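Local structure of dihydropteridine reductase (Dictyostelium discoideum, 3ORF) at residues 134-146 / 179-191; 89-101 / 115-127. The protein uses NADH or NADPH to reduce quinonoid dihydropteridine, regenerating tetrahydropteridine as a homodimeric short-chain dehydrogenase/reductase. All blocks are in the same frame, centred on the assembly; numbering follows the deposited sequence.

How the contacts relate
Contacts 1 and 2 lie side by side in one Rossmann-type core, their centres about 13 Å apart. Strands 88-93 and 138-143 are neighbours in the sheet, and Leu139 O stands 2.7 Å from Phe91 N, a probable hydrogen bond. Thr143 OG1 probably makes another to Cys93 O, also at 2.7 Å. Phe140 reaches the helix of contact 2 as well, its CE1 being 3.3 Å from Ser126 O. Both contacts touch one NAD: 89-101 with 115-127 holds the adenine and nicotinamide ribose, whereas 134-146 with 179-191 meets the nicotinamide. Ala145 and Trp98, one from each contact, have side chains about 3 Å, nearest atoms, from that of Tyr158, the predicted proton acceptor.

Contact 1 of 2, residues 134-146 / 179-191; sequences LNQGGLFVLTGAS and LPAGSTSLGILPV. With NAD (nicotinamide-adenine-dinucleotide), chain E.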
loop_
_atom_site.group_PDB
_atom_site.type_symbol
_atom_site.label_atom_id
_atom_site.label_comp_id
_atom_site.label_asym_id
_atom_site.label_seq_id
_atom_site.Cartn_x
_atom_site.Cartn_y
_atom_site.Cartn_z
ATOM N N LEU A 134 15.434 17.761 1.191
ATOM C CA LEU A 134 15.584 17.844 2.628
ATOM C C LEU A 134 17.041 18.168 2.968
ATOM O O LEU A 134 17.955 17.687 2.305
ATOM C CB LEU A 134 15.135 16.543 3.282
ATOM C CG LEU A 134 14.763 16.649 4.757
ATOM C CD1 LEU A 134 13.527 17.558 4.909
ATOM C CD2 LEU A 134 14.584 15.237 5.420
ATOM N N ASN A 135 17.251 19.049 3.941
ATOM C CA ASN A 135 18.595 19.330 4.454
ATOM C C ASN A 135 19.003 18.192 5.380
ATOM O O ASN A 135 18.137 17.495 6.021
ATOM C CB ASN A 135 18.565 20.567 5.301
ATOM C CG ASN A 135 18.714 21.863 4.493
ATOM O OD1 ASN A 135 19.398 21.908 3.477
ATOM N ND2 ASN A 135 18.010 22.901 4.932
ATOM N N GLN A 136 20.306 17.988 5.475
ATOM C CA GLN A 136 20.852 17.032 6.415
ATOM C C GLN A 136 20.257 17.427 7.776
ATOM O O GLN A 136 20.056 18.624 8.012
ATOM C CB GLN A 136 22.405 17.073 6.442
ATOM C CG GLN A 136 22.991 16.802 5.008
ATOM C CD GLN A 136 24.508 16.589 4.973
ATOM O OE1 GLN A 136 25.287 17.424 5.436
ATOM N NE2 GLN A 136 24.918 15.475 4.420
ATOM N N GLY A 137 20.013 16.442 8.643
ATOM C CA GLY A 137 19.459 16.716 9.968
ATOM C C GLY A 137 17.973 17.059 9.929
ATOM O O GLY A 137 17.375 17.286 10.973
ATOM N N GLY A 138 17.365 17.033 8.740
ATOM C CA GLY A 138 15.952 17.466 8.548
ATOM C C GLY A 138 14.890 16.573 9.183
ATOM O O GLY A 138 15.168 15.428 9.606
ATOM N N LEU A 139 13.662 17.072 9.236
ATOM C CA LEU A 139 12.567 16.347 9.808
ATOM C C LEU A 139 11.616 16.018 8.677
ATOM O O LEU A 139 11.219 16.911 7.876
ATOM C CB LEU A 139 11.813 17.221 10.786
ATOM C CG LEU A 139 10.553 16.568 11.390
ATOM C CD1 LEU A 139 10.982 15.360 12.217
ATOM C CD2 LEU A 139 9.886 17.607 12.277
ATOM N N PHE A 140 11.234 14.754 8.604
ATOM C CA PHE A 140 10.403 14.328 7.511
ATOM C C PHE A 140 9.171 13.600 8.055
ATOM O O PHE A 140 9.295 12.516 8.654
ATOM C CB PHE A 140 11.222 13.380 6.644
ATOM C CG PHE A 140 10.458 12.775 5.526
ATOM C CD1 PHE A 140 10.498 13.351 4.253
ATOM C CD2 PHE A 140 9.731 11.617 5.722
ATOM C CE1 PHE A 140 9.813 12.748 3.191
ATOM C CE2 PHE A 140 9.045 11.047 4.685
ATOM C CZ PHE A 140 9.072 11.622 3.424
ATOM N N VAL A 141 7.985 14.150 7.845
ATOM C CA VAL A 141 6.822 13.539 8.467
ATOM C C VAL A 141 5.744 13.186 7.518
ATOM O O VAL A 141 5.297 14.061 6.833
ATOM C CB VAL A 141 6.237 14.460 9.548
ATOM C CG1 VAL A 141 4.967 13.838 10.197
ATOM C CG2 VAL A 141 7.301 14.648 10.638
ATOM N N LEU A 142 5.280 11.906 7.514
ATOM C CA LEU A 142 4.071 11.553 6.781
ATOM C C LEU A 142 2.882 11.379 7.737
ATOM O O LEU A 142 3.036 10.877 8.862
ATOM C CB LEU A 142 4.288 10.254 5.976
ATOM C CG LEU A 142 5.457 10.211 4.989
ATOM C CD1 LEU A 142 5.467 8.930 4.093
ATOM C CD2 LEU A 142 5.287 11.457 4.103
ATOM N N THR A 143 1.686 11.754 7.279
ATOM C CA THR A 143 0.418 11.452 7.976
ATOM C C THR A 143 -0.062 10.007 7.667
ATOM O O THR A 143 -0.400 9.660 6.490
ATOM C CB THR A 143 -0.655 12.464 7.631
ATOM O OG1 THR A 143 -0.107 13.795 7.892
ATOM C CG2 THR A 143 -1.837 12.277 8.597
ATOM N N GLY A 144 -0.083 9.161 8.715
ATOM C CA GLY A 144 -0.538 7.774 8.527
ATOM C C GLY A 144 -1.970 7.679 9.042
ATOM O O GLY A 144 -2.749 8.668 8.960
ATOM N N ALA A 145 -2.320 6.536 9.661
ATOM C CA ALA A 145 -3.604 6.472 10.354
ATOM C C ALA A 145 -3.570 5.545 11.499
ATOM O O ALA A 145 -3.158 4.423 11.360
ATOM C CB ALA A 145 -4.775 6.130 9.391
ATOM N N SER A 146 -4.055 5.974 12.650
ATOM C CA SER A 146 -4.144 5.026 13.779
ATOM C C SER A 146 -4.974 3.790 13.460
ATOM O O SER A 146 -4.647 2.640 13.863
ATOM C CB SER A 146 -4.744 5.730 14.940
ATOM O OG SER A 146 -4.473 4.947 16.046
ATOM N N LEU A 179 16.991 9.388 2.204
ATOM C CA LEU A 179 16.897 10.684 2.789
ATOM C C LEU A 179 18.342 11.079 3.284
ATOM O O LEU A 179 19.194 10.224 3.522
ATOM C CB LEU A 179 15.908 10.620 3.969
ATOM C CG LEU A 179 14.391 10.504 3.733
ATOM C CD1 LEU A 179 13.598 10.795 5.018
ATOM C CD2 LEU A 179 13.885 11.432 2.594
ATOM N N PRO A 180 18.604 12.383 3.419
ATOM C CA PRO A 180 19.967 12.824 3.730
ATOM C C PRO A 180 20.427 12.350 5.104
ATOM O O PRO A 180 19.592 11.989 5.934
ATOM C CB PRO A 180 19.889 14.366 3.665
ATOM C CG PRO A 180 18.405 14.717 3.520
ATOM C CD PRO A 180 17.729 13.485 2.925
ATOM N N ALA A 181 21.750 12.358 5.318
ATOM C CA ALA A 181 22.335 12.035 6.632
ATOM C C ALA A 181 21.643 12.792 7.799
ATOM O O ALA A 181 21.274 13.995 7.647
ATOM C CB ALA A 181 23.910 12.312 6.631
ATOM N N GLY A 182 21.403 12.073 8.896
ATOM C CA GLY A 182 20.897 12.631 10.136
ATOM C C GLY A 182 19.423 13.008 10.162
ATOM O O GLY A 182 18.938 13.557 11.138
ATOM N N SER A 183 18.689 12.720 9.091
ATOM C CA SER A 183 17.286 13.055 9.072
ATOM C C SER A 183 16.482 12.056 9.879
ATOM O O SER A 183 16.934 10.964 10.134
ATOM C CB SER A 183 16.812 13.016 7.623
ATOM O OG SER A 183 17.054 11.708 7.201
ATOM N N THR A 184 15.252 12.406 10.200
ATOM C CA THR A 184 14.379 11.599 11.044
ATOM C C THR A 184 13.091 11.515 10.247
ATOM O O THR A 184 12.562 12.557 9.854
ATOM C CB THR A 184 14.062 12.330 12.355
ATOM O OG1 THR A 184 15.227 12.342 13.165
ATOM C CG2 THR A 184 12.977 11.608 13.164
ATOM N N SER A 185 12.651 10.285 9.983
ATOM C CA SER A 185 11.381 9.957 9.299
ATOM C C SER A 185 10.380 9.495 10.402
ATOM O O SER A 185 10.706 8.560 11.164
ATOM C CB SER A 185 11.658 8.813 8.340
ATOM O OG SER A 185 10.492 8.258 7.727
ATOM N N LEU A 186 9.212 10.171 10.494
ATOM C CA LEU A 186 8.132 9.869 11.447
ATOM C C LEU A 186 6.782 9.783 10.722
ATOM O O LEU A 186 6.575 10.367 9.649
ATOM C CB LEU A 186 8.018 11.002 12.507
ATOM C CG LEU A 186 9.293 11.195 13.323
ATOM C CD1 LEU A 186 9.165 12.365 14.213
ATOM C CD2 LEU A 186 9.663 9.879 14.079
ATOM N N GLY A 187 5.848 9.075 11.337
ATOM C CA GLY A 187 4.491 9.074 10.918
ATOM C C GLY A 187 3.729 9.686 12.074
ATOM O O GLY A 187 4.061 9.409 13.244
ATOM N N ILE A 188 2.720 10.524 11.782
ATOM C CA ILE A 188 1.782 10.957 12.836
ATOM C C ILE A 188 0.494 10.284 12.503
ATOM O O ILE A 188 0.103 10.235 11.320
ATOM C CB ILE A 188 1.604 12.497 12.922
ATOM C CG1 ILE A 188 1.232 13.070 11.573
ATOM C CG2 ILE A 188 2.864 13.147 13.538
ATOM C CD1 ILE A 188 1.138 14.574 11.572
ATOM N N LEU A 189 -0.117 9.665 13.524
ATOM C CA LEU A 189 -1.203 8.719 13.319
ATOM C C LEU A 189 -2.342 9.191 14.230
ATOM O O LEU A 189 -2.472 8.746 15.352
ATOM C CB LEU A 189 -0.799 7.250 13.683
ATOM C CG LEU A 189 -0.248 6.247 12.649
ATOM C CD1 LEU A 189 1.059 6.791 12.085
ATOM C CD2 LEU A 189 -0.026 4.925 13.368
ATOM N N PRO A 190 -3.189 10.070 13.713
ATOM C CA PRO A 190 -4.318 10.550 14.533
ATOM C C PRO A 190 -5.428 9.494 14.709
ATOM O O PRO A 190 -5.670 8.693 13.774
ATOM C CB PRO A 190 -4.847 11.776 13.755
ATOM C CG PRO A 190 -4.264 11.652 12.306
ATOM C CD PRO A 190 -3.185 10.543 12.319
ATOM N N VAL A 191 -5.986 9.417 15.934
ATOM C CA VAL A 191 -7.267 8.749 16.173
ATOM C C VAL A 191 -8.385 9.613 15.515
ATOM O O VAL A 191 -9.050 9.170 14.583
ATOM C CB VAL A 191 -7.451 8.507 17.673
ATOM C CG1 VAL A 191 -8.824 7.833 17.993
ATOM C CG2 VAL A 191 -6.307 7.603 18.123
HETATM P PA NAD E . -8.262 17.744 3.455
HETATM O O1A NAD E . -9.109 17.020 2.472
HETATM O O2A NAD E . -8.639 19.100 3.939
HETATM O O5B NAD E . -6.824 18.012 2.708
HETATM C C5B NAD E . -6.039 17.116 2.008
HETATM C C4B NAD E . -5.243 17.957 0.994
HETATM O O4B NAD E . -4.445 17.009 0.227
HETATM C C3B NAD E . -6.222 18.595 -0.029
HETATM O O3B NAD E . -5.770 19.894 -0.331
HETATM C C2B NAD E . -5.990 17.821 -1.312
HETATM O O2B NAD E . -6.120 18.668 -2.466
HETATM C C1B NAD E . -4.513 17.411 -1.139
HETATM N N9A NAD E . -4.109 16.185 -1.882
HETATM C C8A NAD E . -4.877 15.073 -2.023
HETATM N N7A NAD E . -4.142 14.176 -2.698
HETATM C C5A NAD E . -2.928 14.721 -3.020
HETATM C C6A NAD E . -1.762 14.274 -3.716
HETATM N N6A NAD E . -1.724 13.062 -4.324
HETATM N N1A NAD E . -0.682 15.100 -3.821
HETATM C C2A NAD E . -0.727 16.319 -3.298
HETATM N N3A NAD E . -1.816 16.762 -2.635
HETATM C C4A NAD E . -2.930 16.010 -2.501
HETATM O O3 NAD E . -8.004 16.703 4.609
HETATM P PN NAD E . -7.540 16.923 6.057
HETATM O O1N NAD E . -8.812 16.830 6.843
HETATM O O2N NAD E . -6.534 18.055 6.206
HETATM O O5D NAD E . -6.708 15.576 6.413
HETATM C C5D NAD E . -5.277 15.514 6.367
HETATM C C4D NAD E . -4.797 14.059 6.537
HETATM O O4D NAD E . -5.524 13.428 7.625
HETATM C C3D NAD E . -4.985 13.122 5.339
HETATM O O3D NAD E . -3.674 12.497 5.100
HETATM C C2D NAD E . -5.986 12.064 5.825
HETATM O O2D NAD E . -5.675 10.846 5.131
HETATM C C1D NAD E . -5.501 12.005 7.291
HETATM N N1N NAD E . -6.002 11.195 8.493
HETATM C C2N NAD E . -7.135 11.565 9.344
HETATM C C3N NAD E . -7.454 10.699 10.447
HETATM C C7N NAD E . -8.614 10.962 11.447
HETATM O O7N NAD E . -9.362 10.025 11.784
HETATM N N7N NAD E . -8.661 12.221 11.933
HETATM C C4N NAD E . -6.672 9.548 10.706
HETATM C C5N NAD E . -5.572 9.230 9.899
HETATM C C6N NAD E . -5.252 10.038 8.819
HETATM O O HOH W 1 23.444 13.314 3.090
#
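Leu179 lays its CD1 methyl over one face of the Phe140 ring, off toward the rim, and the two side chains cross at about a right angle. Leu179 CD1 is 4.1 Å from the centroid of the Phe140 ring, a CH-pi contact that gives the aromatic face an apolar lid. With chi1 at 176°, Phe140 holds its CG beside its carbonyl carbon, which brings the ring under that methyl. Beyond the ring's CD2 lies Ser185 OG, whose hydrogen bond goes to Ile169 O in helix 156-172.

The other face of the sheet carries branched aliphatics. Leu139 CD1 meets Leu186 CD1 at 4.0 Å, the chains crossing squarely, and Trp223 of helix 213-225 packs on both residues. Val141 CG1 touches Ile188 CG2 at 4.0 Å, while the Ile188 ethyl arm, with chi1 of 53°, extends to Thr143 OG1, itself hydrogen-bonded to Cys93 O of strand 88-93. Beta-branched residues suit such extended strands.

Between the faces runs a parallel ladder, from Thr184 N bonded to Gly138 O through to Gly144 N bonded to Ile188 O at 2.8 Å. Two type II turns precede it, each with a glycine at positive phi, and they join through Gly137 N and Ala181 O at 2.9 Å. A side chain at Gly144 would run into Leu189 CD1, so glycine suits this spot.

Past the ladder the strand ends meet NAD: Pro190 CG is 3.6 Å from NAD C4N and Ala145 CB 3.2 Å from NAD C5N. The chemistry is thus divided: the ladder pairs amides and carbonyls that the two strands turn toward each other, mostly apolar side chains pack the Leu139 face, the Phe140 face mixes an aromatic ring with Ser185, and compact, nonpolar Ala145 and Pro190 offer carbon to the nicotinamide ring, as fits a hydride-transfer pocket.

Contact 2 of 2, residues 89-101 / 115-127; sequences DTFVCAAGGWSGG and MIDMNLYSAFASA. With NAD (nicotinamide-adenine-dinucleotide), chain E.
Phe91 presents its ring edge to Ser126, with Phe91 CZ 3.2 Å from Ser126 OG and the hydroxyl oxygen near the ring plane. The same oxygen lies 3.3 Å from Cys93 CB, so one small side chain serves two residues of strand 90-93. Ser126 OG, beside its own backbone N at chi1 -57°, turns back into the helix and donates to Ser122 O at 2.8 Å. That carbonyl also accepts Ser126 N, from the opposite face of its plane. The hydroxyl is thereby satisfied within the helix, and a serine can be buried against an aromatic edge and a thiol-bearing chain.

Farther along, Asn119 grips the loop after the strand. Its ND2 donates to Gly97 O at 3.1 Å, with the oxygen only 3° out of the amide plane, while OD1 accepts from Gly97 N, though the position of OD1 is less certain. A leucine in place of Asn119 would probably leave both the N-H and the carbonyl of Gly97 without these mates and let the loop shift beside NAD. Glycines suit this loop: a side chain on Gly96 would strike Asn119 and NAD O3D, and one on Gly97 would strike Met118 SD. Met115, bent at chi2 and chi3, curls its CE to within 3.6 Å of Ser99 CB.

NAD lies against the same loop and helix. Ala95 CB lies 3.4 Å from NAD C4A, and Ser122 CB also touches the adenine. Ala95 O accepts NAD O3D at 2.8 Å, and Asp117 O, at a pi-type turn of the helix, accepts NAD N6A at 3.0 Å. Asn119 is probably the conserved helix asparagine of the SDR family. The chemistry implies that here two backbone carbonyls, of Ala95 and Asp117, take the hydrogen bonds of NAD, with a side-chain amide fixing the glycine loop beside the nicotinamide ribose.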
loop_
_atom_site.group_PDB
_atom_site.type_symbol
_atom_site.label_atom_id
_atom_site.label_comp_id
_atom_site.label_asym_id
_atom_site.label_seq_id
_atom_site.Cartn_x
_atom_site.Cartn_y
_atom_site.Cartn_z
ATOM N N ASP A 89 14.075 22.297 5.985
ATOM C CA ASP A 89 14.463 21.720 7.264
ATOM C C ASP A 89 13.415 20.739 7.847
ATOM O O ASP A 89 13.754 19.893 8.704
ATOM C CB ASP A 89 14.660 22.855 8.267
ATOM C CG ASP A 89 15.816 23.832 7.855
ATOM O OD1 ASP A 89 15.541 24.980 7.332
ATOM O OD2 ASP A 89 16.972 23.421 7.975
ATOM N N THR A 90 12.150 20.965 7.475
ATOM C CA THR A 90 11.053 20.143 7.836
ATOM C C THR A 90 10.143 19.939 6.612
ATOM O O THR A 90 9.771 20.909 5.918
ATOM C CB THR A 90 10.223 20.785 8.914
ATOM O OG1 THR A 90 10.965 20.801 10.137
ATOM C CG2 THR A 90 8.923 20.002 9.092
ATOM N N PHE A 91 9.813 18.672 6.341
ATOM C CA PHE A 91 8.857 18.333 5.292
ATOM C C PHE A 91 7.667 17.646 5.935
ATOM O O PHE A 91 7.854 16.791 6.825
ATOM C CB PHE A 91 9.478 17.408 4.242
ATOM C CG PHE A 91 8.451 16.822 3.319
ATOM C CD1 PHE A 91 8.029 17.527 2.188
ATOM C CD2 PHE A 91 7.804 15.605 3.639
ATOM C CE1 PHE A 91 6.990 17.036 1.377
ATOM C CE2 PHE A 91 6.800 15.083 2.805
ATOM C CZ PHE A 91 6.400 15.832 1.646
ATOM N N VAL A 92 6.450 18.007 5.563
ATOM C CA VAL A 92 5.246 17.339 6.150
ATOM C C VAL A 92 4.308 16.955 5.048
ATOM O O VAL A 92 3.976 17.785 4.203
ATOM C CB VAL A 92 4.475 18.273 7.077
ATOM C CG1 VAL A 92 3.166 17.552 7.614
ATOM C CG2 VAL A 92 5.356 18.705 8.245
ATOM N N CYS A 93 3.898 15.700 4.971
ATOM C CA CYS A 93 2.838 15.433 4.012
ATOM C C CYS A 93 1.495 15.402 4.708
ATOM O O CYS A 93 1.216 14.551 5.609
ATOM C CB CYS A 93 3.081 14.126 3.272
ATOM S SG CYS A 93 1.703 13.535 2.226
ATOM N N ALA A 94 0.649 16.359 4.348
ATOM C CA ALA A 94 -0.672 16.388 4.941
ATOM C C ALA A 94 -1.697 16.115 3.893
ATOM O O ALA A 94 -2.850 16.383 4.109
ATOM C CB ALA A 94 -0.963 17.736 5.612
ATOM N N ALA A 95 -1.265 15.639 2.740
ATOM C CA ALA A 95 -2.135 15.254 1.635
ATOM C C ALA A 95 -2.834 13.937 1.979
ATOM O O ALA A 95 -2.305 13.112 2.724
ATOM C CB ALA A 95 -1.274 15.069 0.322
ATOM N N GLY A 96 -3.988 13.713 1.413
ATOM C CA GLY A 96 -4.631 12.408 1.584
ATOM C C GLY A 96 -6.147 12.596 1.481
ATOM O O GLY A 96 -6.625 13.670 1.092
ATOM N N GLY A 97 -6.893 11.581 1.859
ATOM C CA GLY A 97 -8.360 11.606 1.746
ATOM C C GLY A 97 -8.862 10.361 2.451
ATOM O O GLY A 97 -8.106 9.395 2.636
ATOM N N TRP A 98 -10.151 10.357 2.781
ATOM C CA TRP A 98 -10.832 9.166 3.253
ATOM C C TRP A 98 -12.012 8.725 2.368
ATOM O O TRP A 98 -12.791 9.533 1.907
ATOM C CB TRP A 98 -11.280 9.355 4.734
ATOM C CG TRP A 98 -11.887 8.045 5.282
ATOM C CD1 TRP A 98 -11.200 7.016 5.853
ATOM C CD2 TRP A 98 -13.256 7.632 5.228
ATOM N NE1 TRP A 98 -12.062 6.009 6.204
ATOM C CE2 TRP A 98 -13.333 6.371 5.832
ATOM C CE3 TRP A 98 -14.427 8.225 4.756
ATOM C CZ2 TRP A 98 -14.529 5.664 5.946
ATOM C CZ3 TRP A 98 -15.639 7.542 4.907
ATOM C CH2 TRP A 98 -15.677 6.268 5.460
ATOM N N SER A 99 -12.153 7.442 2.147
ATOM C CA SER A 99 -13.347 6.888 1.491
ATOM C C SER A 99 -13.567 5.546 2.110
ATOM O O SER A 99 -12.565 4.886 2.416
ATOM C CB SER A 99 -13.090 6.604 0.001
ATOM O OG SER A 99 -13.402 7.727 -0.801
ATOM N N GLY A 100 -14.847 5.118 2.214
ATOM C CA GLY A 100 -15.234 3.868 2.849
ATOM C C GLY A 100 -15.428 2.721 1.886
ATOM O O GLY A 100 -15.320 2.859 0.686
ATOM N N GLY A 101 -15.690 1.556 2.447
ATOM C CA GLY A 101 -16.244 0.455 1.726
ATOM C C GLY A 101 -15.464 -0.803 1.931
ATOM O O GLY A 101 -14.222 -0.783 1.898
ATOM N N MET A 115 -8.239 6.248 -3.085
ATOM C CA MET A 115 -7.330 6.197 -1.912
ATOM C C MET A 115 -5.893 6.047 -2.449
ATOM O O MET A 115 -4.977 6.594 -1.877
ATOM C CB MET A 115 -7.682 5.036 -0.989
ATOM C CG MET A 115 -9.101 5.158 -0.210
ATOM S SD MET A 115 -9.116 6.649 0.783
ATOM C CE MET A 115 -9.718 7.856 -0.451
ATOM N N ILE A 116 -5.709 5.293 -3.548
ATOM C CA ILE A 116 -4.390 5.198 -4.147
ATOM C C ILE A 116 -3.927 6.600 -4.559
ATOM O O ILE A 116 -2.866 7.034 -4.182
ATOM C CB ILE A 116 -4.366 4.231 -5.302
ATOM C CG1 ILE A 116 -4.372 2.801 -4.752
ATOM C CG2 ILE A 116 -3.086 4.469 -6.163
ATOM C CD1 ILE A 116 -4.536 1.682 -5.791
ATOM N N ASP A 117 -4.755 7.342 -5.263
ATOM C CA ASP A 117 -4.319 8.644 -5.785
ATOM C C ASP A 117 -4.088 9.692 -4.693
ATOM O O ASP A 117 -3.214 10.549 -4.793
ATOM C CB ASP A 117 -5.392 9.157 -6.766
ATOM C CG ASP A 117 -5.402 8.366 -8.143
ATOM O OD1 ASP A 117 -4.450 7.633 -8.507
ATOM O OD2 ASP A 117 -6.401 8.513 -8.865
ATOM N N MET A 118 -4.963 9.698 -3.691
ATOM C CA MET A 118 -4.877 10.685 -2.644
ATOM C C MET A 118 -3.847 10.308 -1.570
ATOM O O MET A 118 -3.099 11.172 -1.099
ATOM C CB MET A 118 -6.257 10.886 -2.002
ATOM C CG MET A 118 -7.161 11.846 -2.819
ATOM S SD MET A 118 -8.682 12.210 -1.890
ATOM C CE MET A 118 -9.903 11.212 -2.782
ATOM N N ASN A 119 -3.834 9.067 -1.096
ATOM C CA ASN A 119 -2.883 8.754 0.004
ATOM C C ASN A 119 -1.547 8.124 -0.469
ATOM O O ASN A 119 -0.496 8.502 0.028
ATOM C CB ASN A 119 -3.499 7.874 1.049
ATOM C CG ASN A 119 -4.834 8.428 1.585
ATOM O OD1 ASN A 119 -4.934 9.568 2.023
ATOM N ND2 ASN A 119 -5.831 7.591 1.588
ATOM N N LEU A 120 -1.590 7.230 -1.454
ATOM C CA LEU A 120 -0.406 6.405 -1.686
ATOM C C LEU A 120 0.556 7.134 -2.617
ATOM O O LEU A 120 1.772 7.237 -2.342
ATOM C CB LEU A 120 -0.796 4.993 -2.249
ATOM C CG LEU A 120 0.385 4.039 -2.429
ATOM C CD1 LEU A 120 1.416 4.098 -1.283
ATOM C CD2 LEU A 120 -0.074 2.600 -2.654
ATOM N N TYR A 121 0.004 7.630 -3.724
ATOM C CA TYR A 121 0.773 8.480 -4.637
ATOM C C TYR A 121 1.429 9.661 -3.937
ATOM O O TYR A 121 2.515 10.041 -4.324
ATOM C CB TYR A 121 -0.058 8.957 -5.859
ATOM C CG TYR A 121 0.107 8.047 -7.025
ATOM C CD1 TYR A 121 -0.896 7.161 -7.370
ATOM C CD2 TYR A 121 1.313 8.011 -7.785
ATOM C CE1 TYR A 121 -0.784 6.285 -8.500
ATOM C CE2 TYR A 121 1.454 7.125 -8.921
ATOM C CZ TYR A 121 0.389 6.255 -9.233
ATOM O OH TYR A 121 0.449 5.357 -10.285
ATOM N N SER A 122 0.781 10.238 -2.928
ATOM C CA SER A 122 1.342 11.393 -2.269
ATOM C C SER A 122 2.410 11.025 -1.227
ATOM O O SER A 122 3.400 11.764 -1.072
ATOM C CB SER A 122 0.234 12.212 -1.657
ATOM O OG SER A 122 -0.545 11.461 -0.737
ATOM N N ALA A 123 2.232 9.892 -0.530
ATOM C CA ALA A 123 3.279 9.369 0.326
ATOM C C ALA A 123 4.528 9.021 -0.512
ATOM O O ALA A 123 5.622 9.208 -0.078
ATOM C CB ALA A 123 2.818 8.162 0.994
ATOM N N PHE A 124 4.326 8.425 -1.676
ATOM C CA PHE A 124 5.433 8.100 -2.536
ATOM C C PHE A 124 6.088 9.373 -3.028
ATOM O O PHE A 124 7.319 9.491 -2.974
ATOM C CB PHE A 124 4.977 7.217 -3.709
ATOM C CG PHE A 124 4.943 5.741 -3.362
ATOM C CD1 PHE A 124 3.920 4.924 -3.831
ATOM C CD2 PHE A 124 5.972 5.179 -2.556
ATOM C CE1 PHE A 124 3.905 3.544 -3.517
ATOM C CE2 PHE A 124 6.000 3.830 -2.227
ATOM C CZ PHE A 124 4.969 2.982 -2.709
ATOM N N ALA A 125 5.287 10.337 -3.465
ATOM C CA ALA A 125 5.855 11.646 -3.912
ATOM C C ALA A 125 6.708 12.329 -2.827
ATOM O O ALA A 125 7.779 12.825 -3.125
ATOM C CB ALA A 125 4.746 12.581 -4.379
ATOM N N SER A 126 6.224 12.321 -1.572
ATOM C CA SER A 126 6.967 12.814 -0.421
ATOM C C SER A 126 8.291 12.173 -0.307
ATOM O O SER A 126 9.241 12.869 -0.072
ATOM C CB SER A 126 6.235 12.532 0.882
ATOM O OG SER A 126 4.949 13.132 0.796
ATOM N N ALA A 127 8.387 10.843 -0.463
ATOM C CA ALA A 127 9.722 10.193 -0.377
ATOM C C ALA A 127 10.711 10.862 -1.361
ATOM O O ALA A 127 11.817 11.348 -0.989
ATOM C CB ALA A 127 9.604 8.702 -0.606
HETATM P PA NAD E . -8.262 17.744 3.455
HETATM O O1A NAD E . -9.109 17.020 2.472
HETATM O O2A NAD E . -8.639 19.100 3.939
HETATM O O5B NAD E . -6.824 18.012 2.708
HETATM C C5B NAD E . -6.039 17.116 2.008
HETATM C C4B NAD E . -5.243 17.957 0.994
HETATM O O4B NAD E . -4.445 17.009 0.227
HETATM C C3B NAD E . -6.222 18.595 -0.029
HETATM O O3B NAD E . -5.770 19.894 -0.331
HETATM C C2B NAD E . -5.990 17.821 -1.312
HETATM O O2B NAD E . -6.120 18.668 -2.466
HETATM C C1B NAD E . -4.513 17.411 -1.139
HETATM N N9A NAD E . -4.109 16.185 -1.882
HETATM C C8A NAD E . -4.877 15.073 -2.023
HETATM N N7A NAD E . -4.142 14.176 -2.698
HETATM C C5A NAD E . -2.928 14.721 -3.020
HETATM C C6A NAD E . -1.762 14.274 -3.716
HETATM N N6A NAD E . -1.724 13.062 -4.324
HETATM N N1A NAD E . -0.682 15.100 -3.821
HETATM C C2A NAD E . -0.727 16.319 -3.298
HETATM N N3A NAD E . -1.816 16.762 -2.635
HETATM C C4A NAD E . -2.930 16.010 -2.501
HETATM O O3 NAD E . -8.004 16.703 4.609
HETATM P PN NAD E . -7.540 16.923 6.057
HETATM O O1N NAD E . -8.812 16.830 6.843
HETATM O O2N NAD E . -6.534 18.055 6.206
HETATM O O5D NAD E . -6.708 15.576 6.413
HETATM C C5D NAD E . -5.277 15.514 6.367
HETATM C C4D NAD E . -4.797 14.059 6.537
HETATM O O4D NAD E . -5.524 13.428 7.625
HETATM C C3D NAD E . -4.985 13.122 5.339
HETATM O O3D NAD E . -3.674 12.497 5.100
HETATM C C2D NAD E . -5.986 12.064 5.825
HETATM O O2D NAD E . -5.675 10.846 5.131
HETATM C C1D NAD E . -5.501 12.005 7.291
HETATM N N1N NAD E . -6.002 11.195 8.493
HETATM C C2N NAD E . -7.135 11.565 9.344
HETATM C C3N NAD E . -7.454 10.699 10.447
HETATM C C7N NAD E . -8.614 10.962 11.447
HETATM O O7N NAD E . -9.362 10.025 11.784
HETATM N N7N NAD E . -8.661 12.221 11.933
HETATM C C4N NAD E . -6.672 9.548 10.706
HETATM C C5N NAD E . -5.572 9.230 9.899
HETATM C C6N NAD E . -5.252 10.038 8.819
#